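Local coordinates for protein PHOX (PDB 4A9V) that hydrolyses phosphate monoesters as an alkaline phosphatase of beta-propeller fold, using a cofactor of iron and calcium ions, at residues F329-G343 with H439-V451. Residues are numbered along the deposited sequence; the frame is centred on the assembly and turned at random.
Sequences FDAGDGNPDHPKGQG and HASKTFAWDLFVV
The indole of Trp446 lies flat over the backbone of Gly341, whose CA makes a CH-pi contact 3.8 Å from the centroid of the five-membered ring. It illustrates how glycine in an antiparallel sheet, here part of a beta-propeller, lets an aromatic from the next strand fold across it: a CB at Gly341 would strike Trp446 NE1 and Asp330 OD1. With CG held between the backbone N and the carbonyl carbon (chi1 67°), the ring reaches over strand 340-343 instead of standing above its own. Phe329 closes the other face edge-on, its CD2 3.8 Å from Trp446 CD1. Phe444 repeats the scheme, its ring over Gly343 CA, and completes the aromatic cluster. Trp446 NE1 donates to Asp330 OD1 at 3.3 Å, while Gly332 N meets that oxygen from the opposite carboxylate face in an Asx turn. Asp330 OD1 would probably lose its indole donor, and the backbone of Gly341 its cover, were an alanine to stand at Trp446. On the sheet face bearing Lys340 and Asp447, Arg431 of the adjoining strand salt-bridges Asp447 OD1. His338 NE2, almost in its imidazole plane, gives Asp447 OD2 a 2.7 Å hydrogen bond, arriving on the anti side, 25° out of the carboxylate plane.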
loop_
_atom_site.group_PDB
_atom_site.type_symbol
_atom_site.label_atom_id
_atom_site.label_comp_id
_atom_site.label_asym_id
_atom_site.label_seq_id
_atom_site.Cartn_x
_atom_site.Cartn_y
_atom_site.Cartn_z
ATOM N N PHE A 329 20.226 -8.025 4.549
ATOM C CA PHE A 329 20.229 -9.301 3.841
ATOM C C PHE A 329 21.649 -9.582 3.391
ATOM O O PHE A 329 22.305 -8.688 2.839
ATOM C CB PHE A 329 19.340 -9.227 2.600
ATOM C CG PHE A 329 17.890 -8.953 2.896
ATOM C CD1 PHE A 329 17.434 -7.648 3.013
ATOM C CD2 PHE A 329 16.978 -9.985 3.052
ATOM C CE1 PHE A 329 16.117 -7.375 3.329
ATOM C CE2 PHE A 329 15.654 -9.711 3.363
ATOM C CZ PHE A 329 15.236 -8.407 3.552
ATOM N N ASP A 330 22.112 -10.814 3.573
ATOM C CA ASP A 330 23.425 -11.192 3.083
ATOM C C ASP A 330 23.426 -11.428 1.577
ATOM O O ASP A 330 22.436 -11.186 0.893
ATOM C CB ASP A 330 23.993 -12.387 3.873
ATOM C CG ASP A 330 23.371 -13.735 3.500
ATOM O OD1 ASP A 330 22.648 -13.855 2.488
ATOM O OD2 ASP A 330 23.688 -14.709 4.214
ATOM N N ALA A 331 24.602 -11.732 1.046
ATOM C CA ALA A 331 24.801 -11.828 -0.395
ATOM C C ALA A 331 24.129 -13.054 -0.997
ATOM O O ALA A 331 24.044 -13.177 -2.214
ATOM C CB ALA A 331 26.288 -11.839 -0.714
ATOM N N GLY A 332 23.768 -14.013 -0.152
ATOM C CA GLY A 332 23.181 -15.254 -0.615
ATOM C C GLY A 332 24.157 -16.147 -1.350
ATOM O O GLY A 332 25.362 -15.890 -1.388
ATOM N N ASP A 333 23.626 -17.176 -1.991
ATOM C CA ASP A 333 24.450 -18.195 -2.605
ATOM C C ASP A 333 24.728 -17.930 -4.079
ATOM O O ASP A 333 25.492 -18.661 -4.704
ATOM C CB ASP A 333 23.827 -19.582 -2.416
ATOM C CG ASP A 333 22.490 -19.758 -3.137
ATOM O OD1 ASP A 333 21.978 -18.818 -3.777
ATOM O OD2 ASP A 333 21.930 -20.867 -3.008
ATOM N N GLY A 334 24.163 -16.856 -4.619
ATOM C CA GLY A 334 24.426 -16.478 -5.999
ATOM C C GLY A 334 23.754 -17.334 -7.058
ATOM O O GLY A 334 24.038 -17.176 -8.240
ATOM N N ASN A 335 22.849 -18.225 -6.673
ATOM C CA ASN A 335 22.164 -19.028 -7.674
ATOM C C ASN A 335 21.357 -18.123 -8.602
ATOM O O ASN A 335 20.621 -17.265 -8.130
ATOM C CB ASN A 335 21.240 -20.049 -7.019
ATOM C CG ASN A 335 20.711 -21.056 -8.011
ATOM O OD1 ASN A 335 19.786 -20.755 -8.761
ATOM N ND2 ASN A 335 21.462 -22.141 -8.203
ATOM N N PRO A 336 21.530 -18.272 -9.925
ATOM C CA PRO A 336 20.871 -17.315 -10.814
ATOM C C PRO A 336 19.358 -17.494 -10.892
ATOM O O PRO A 336 18.635 -16.521 -11.122
ATOM C CB PRO A 336 21.531 -17.571 -12.173
ATOM C CG PRO A 336 22.127 -18.932 -12.068
ATOM C CD PRO A 336 22.520 -19.100 -10.631
ATOM N N ASP A 337 18.881 -18.723 -10.722
ATOM C CA ASP A 337 17.450 -18.977 -10.835
ATOM C C ASP A 337 16.718 -18.801 -9.518
ATOM O O ASP A 337 15.548 -18.429 -9.510
ATOM C CB ASP A 337 17.165 -20.374 -11.372
ATOM C CG ASP A 337 15.726 -20.521 -11.835
ATOM O OD1 ASP A 337 15.334 -19.784 -12.764
ATOM O OD2 ASP A 337 14.960 -21.311 -11.236
ATOM N N HIS A 338 17.382 -19.150 -8.423
ATOM C CA HIS A 338 16.741 -19.222 -7.121
ATOM C C HIS A 338 17.706 -18.898 -6.003
ATOM O O HIS A 338 18.125 -19.777 -5.253
ATOM C CB HIS A 338 16.116 -20.587 -6.901
ATOM C CG HIS A 338 15.216 -20.627 -5.709
ATOM N ND1 HIS A 338 15.178 -21.671 -4.862
ATOM C CD2 HIS A 338 14.361 -19.662 -5.190
ATOM C CE1 HIS A 338 14.335 -21.388 -3.853
ATOM N NE2 HIS A 338 13.828 -20.163 -4.060
ATOM N N PRO A 339 18.132 -17.635 -5.921
ATOM C CA PRO A 339 19.077 -17.278 -4.877
ATOM C C PRO A 339 18.456 -17.372 -3.489
ATOM O O PRO A 339 17.272 -17.054 -3.293
ATOM C CB PRO A 339 19.450 -15.837 -5.220
ATOM C CG PRO A 339 18.263 -15.311 -5.949
ATOM C CD PRO A 339 17.751 -16.477 -6.743
ATOM N N LYS A 340 19.257 -17.906 -2.557
ATOM C CA LYS A 340 18.889 -18.143 -1.144
ATOM C C LYS A 340 19.984 -17.535 -0.229
ATOM O O LYS A 340 21.173 -17.726 -0.504
ATOM C CB LYS A 340 18.802 -19.663 -0.862
ATOM C CG LYS A 340 17.767 -20.451 -1.669
ATOM C CD LYS A 340 17.921 -21.964 -1.485
ATOM C CE LYS A 340 16.914 -22.769 -2.304
ATOM N NZ LYS A 340 17.369 -23.067 -3.695
ATOM N N GLY A 341 19.610 -17.015 0.946
ATOM C CA GLY A 341 20.593 -16.605 1.937
ATOM C C GLY A 341 19.994 -16.423 3.316
ATOM O O GLY A 341 18.951 -16.997 3.636
ATOM N N GLN A 342 20.716 -15.668 4.141
ATOM C CA GLN A 342 20.293 -15.328 5.497
ATOM C C GLN A 342 20.203 -13.815 5.629
ATOM O O GLN A 342 20.836 -13.068 4.879
ATOM C CB GLN A 342 21.302 -15.851 6.528
ATOM C CG GLN A 342 21.339 -17.365 6.644
ATOM C CD GLN A 342 20.245 -17.921 7.542
ATOM O OE1 GLN A 342 19.569 -18.893 7.188
ATOM N NE2 GLN A 342 20.157 -17.399 8.754
ATOM N N GLY A 343 19.435 -13.363 6.614
ATOM C CA GLY A 343 19.375 -11.955 6.950
ATOM C C GLY A 343 19.081 -11.760 8.419
ATOM O O GLY A 343 18.982 -12.725 9.187
ATOM N N HIS A 439 8.136 -15.274 14.908
ATOM C CA HIS A 439 8.298 -13.909 14.424
ATOM C C HIS A 439 9.012 -13.001 15.391
ATOM O O HIS A 439 9.420 -11.899 15.013
ATOM C CB HIS A 439 6.955 -13.311 14.020
ATOM C CG HIS A 439 6.375 -13.933 12.781
ATOM N ND1 HIS A 439 6.818 -13.629 11.536
ATOM C CD2 HIS A 439 5.405 -14.911 12.632
ATOM C CE1 HIS A 439 6.159 -14.386 10.642
ATOM N NE2 HIS A 439 5.290 -15.163 11.312
ATOM N N ALA A 440 9.292 -13.479 16.602
ATOM C CA ALA A 440 10.177 -12.747 17.506
ATOM C C ALA A 440 11.648 -12.811 17.092
ATOM O O ALA A 440 12.460 -12.058 17.622
ATOM C CB ALA A 440 10.020 -13.246 18.936
ATOM N N SER A 441 12.023 -13.797 16.285
ATOM C CA SER A 441 13.430 -14.005 15.970
ATOM C C SER A 441 14.037 -12.809 15.249
ATOM O O SER A 441 13.372 -12.123 14.470
ATOM C CB SER A 441 13.608 -15.259 15.122
ATOM O OG SER A 441 13.219 -16.391 15.867
ATOM N N LYS A 442 15.346 -12.667 15.401
ATOM C CA LYS A 442 16.072 -11.565 14.816
ATOM C C LYS A 442 16.890 -11.982 13.600
ATOM O O LYS A 442 17.546 -11.146 12.995
ATOM C CB LYS A 442 16.938 -10.899 15.881
ATOM C CG LYS A 442 16.078 -10.141 16.893
ATOM C CD LYS A 442 16.844 -9.575 18.073
ATOM C CE LYS A 442 15.888 -9.275 19.222
ATOM N NZ LYS A 442 16.517 -8.470 20.304
ATOM N N THR A 443 16.773 -13.243 13.193
ATOM C CA THR A 443 17.353 -13.697 11.931
ATOM C C THR A 443 16.349 -14.522 11.142
ATOM O O THR A 443 15.340 -14.989 11.683
ATOM C CB THR A 443 18.640 -14.528 12.136
ATOM O OG1 THR A 443 18.315 -15.778 12.748
ATOM C CG2 THR A 443 19.635 -13.783 13.019
ATOM N N PHE A 444 16.625 -14.659 9.848
ATOM C CA PHE A 444 15.751 -15.371 8.942
ATOM C C PHE A 444 16.545 -15.912 7.758
ATOM O O PHE A 444 17.658 -15.450 7.473
ATOM C CB PHE A 444 14.613 -14.456 8.462
ATOM C CG PHE A 444 15.079 -13.149 7.882
ATOM C CD1 PHE A 444 15.536 -13.080 6.573
ATOM C CD2 PHE A 444 15.090 -11.993 8.641
ATOM C CE1 PHE A 444 15.994 -11.888 6.040
ATOM C CE2 PHE A 444 15.537 -10.799 8.111
ATOM C CZ PHE A 444 15.935 -10.736 6.793
ATOM N N ALA A 445 15.958 -16.901 7.091
ATOM C CA ALA A 445 16.414 -17.356 5.788
ATOM C C ALA A 445 15.571 -16.674 4.713
ATOM O O ALA A 445 14.362 -16.582 4.854
ATOM C CB ALA A 445 16.256 -18.864 5.702
ATOM N N TRP A 446 16.197 -16.235 3.629
ATOM C CA TRP A 446 15.465 -15.608 2.532
ATOM C C TRP A 446 15.716 -16.309 1.220
ATOM O O TRP A 446 16.745 -16.973 1.030
ATOM C CB TRP A 446 15.787 -14.111 2.438
ATOM C CG TRP A 446 17.211 -13.802 2.044
ATOM C CD1 TRP A 446 18.272 -13.527 2.887
ATOM C CD2 TRP A 446 17.761 -13.733 0.695
ATOM N NE1 TRP A 446 19.421 -13.305 2.165
ATOM C CE2 TRP A 446 19.178 -13.430 0.845
ATOM C CE3 TRP A 446 17.248 -13.934 -0.572
ATOM C CZ2 TRP A 446 20.040 -13.397 -0.241
ATOM C CZ3 TRP A 446 18.116 -13.869 -1.658
ATOM C CH2 TRP A 446 19.483 -13.636 -1.493
ATOM N N ASP A 447 14.771 -16.165 0.296
ATOM C CA ASP A 447 14.953 -16.620 -1.085
ATOM C C ASP A 447 14.135 -15.728 -2.007
ATOM O O ASP A 447 13.193 -15.073 -1.573
ATOM C CB ASP A 447 14.560 -18.106 -1.254
ATOM C CG ASP A 447 13.052 -18.348 -1.174
ATOM O OD1 ASP A 447 12.475 -18.178 -0.075
ATOM O OD2 ASP A 447 12.450 -18.742 -2.199
ATOM N N LEU A 448 14.511 -15.679 -3.281
ATOM C CA LEU A 448 13.661 -15.000 -4.265
ATOM C C LEU A 448 12.643 -15.984 -4.836
ATOM O O LEU A 448 12.959 -16.854 -5.651
ATOM C CB LEU A 448 14.464 -14.337 -5.371
ATOM C CG LEU A 448 15.282 -13.112 -4.937
ATOM C CD1 LEU A 448 15.923 -12.437 -6.142
ATOM C CD2 LEU A 448 14.461 -12.106 -4.141
ATOM N N PHE A 449 11.402 -15.829 -4.389
ATOM C CA PHE A 449 10.296 -16.672 -4.823
ATOM C C PHE A 449 10.054 -16.570 -6.330
ATOM O O PHE A 449 9.746 -17.566 -6.974
ATOM C CB PHE A 449 9.027 -16.282 -4.049
ATOM C CG PHE A 449 7.807 -17.041 -4.470
ATOM C CD1 PHE A 449 7.691 -18.391 -4.200
ATOM C CD2 PHE A 449 6.815 -16.432 -5.216
ATOM C CE1 PHE A 449 6.622 -19.125 -4.673
ATOM C CE2 PHE A 449 5.710 -17.147 -5.638
ATOM C CZ PHE A 449 5.630 -18.506 -5.395
ATOM N N VAL A 450 10.195 -15.375 -6.894
ATOM C CA VAL A 450 10.172 -15.221 -8.342
ATOM C C VAL A 450 11.013 -14.012 -8.714
ATOM O O VAL A 450 11.110 -13.055 -7.946
ATOM C CB VAL A 450 8.726 -15.100 -8.887
ATOM C CG1 VAL A 450 8.077 -13.803 -8.454
ATOM C CG2 VAL A 450 8.714 -15.231 -10.407
ATOM N N VAL A 451 11.665 -14.085 -9.866
ATOM C CA VAL A 451 12.309 -12.939 -10.482
ATOM C C VAL A 451 11.579 -12.650 -11.788
ATOM O O VAL A 451 11.586 -13.481 -12.696
ATOM C CB VAL A 451 13.803 -13.199 -10.750
ATOM C CG1 VAL A 451 14.453 -11.940 -11.303
ATOM C CG2 VAL A 451 14.505 -13.658 -9.478
HETATM O O HOH W 1 18.037 -17.458 10.617
#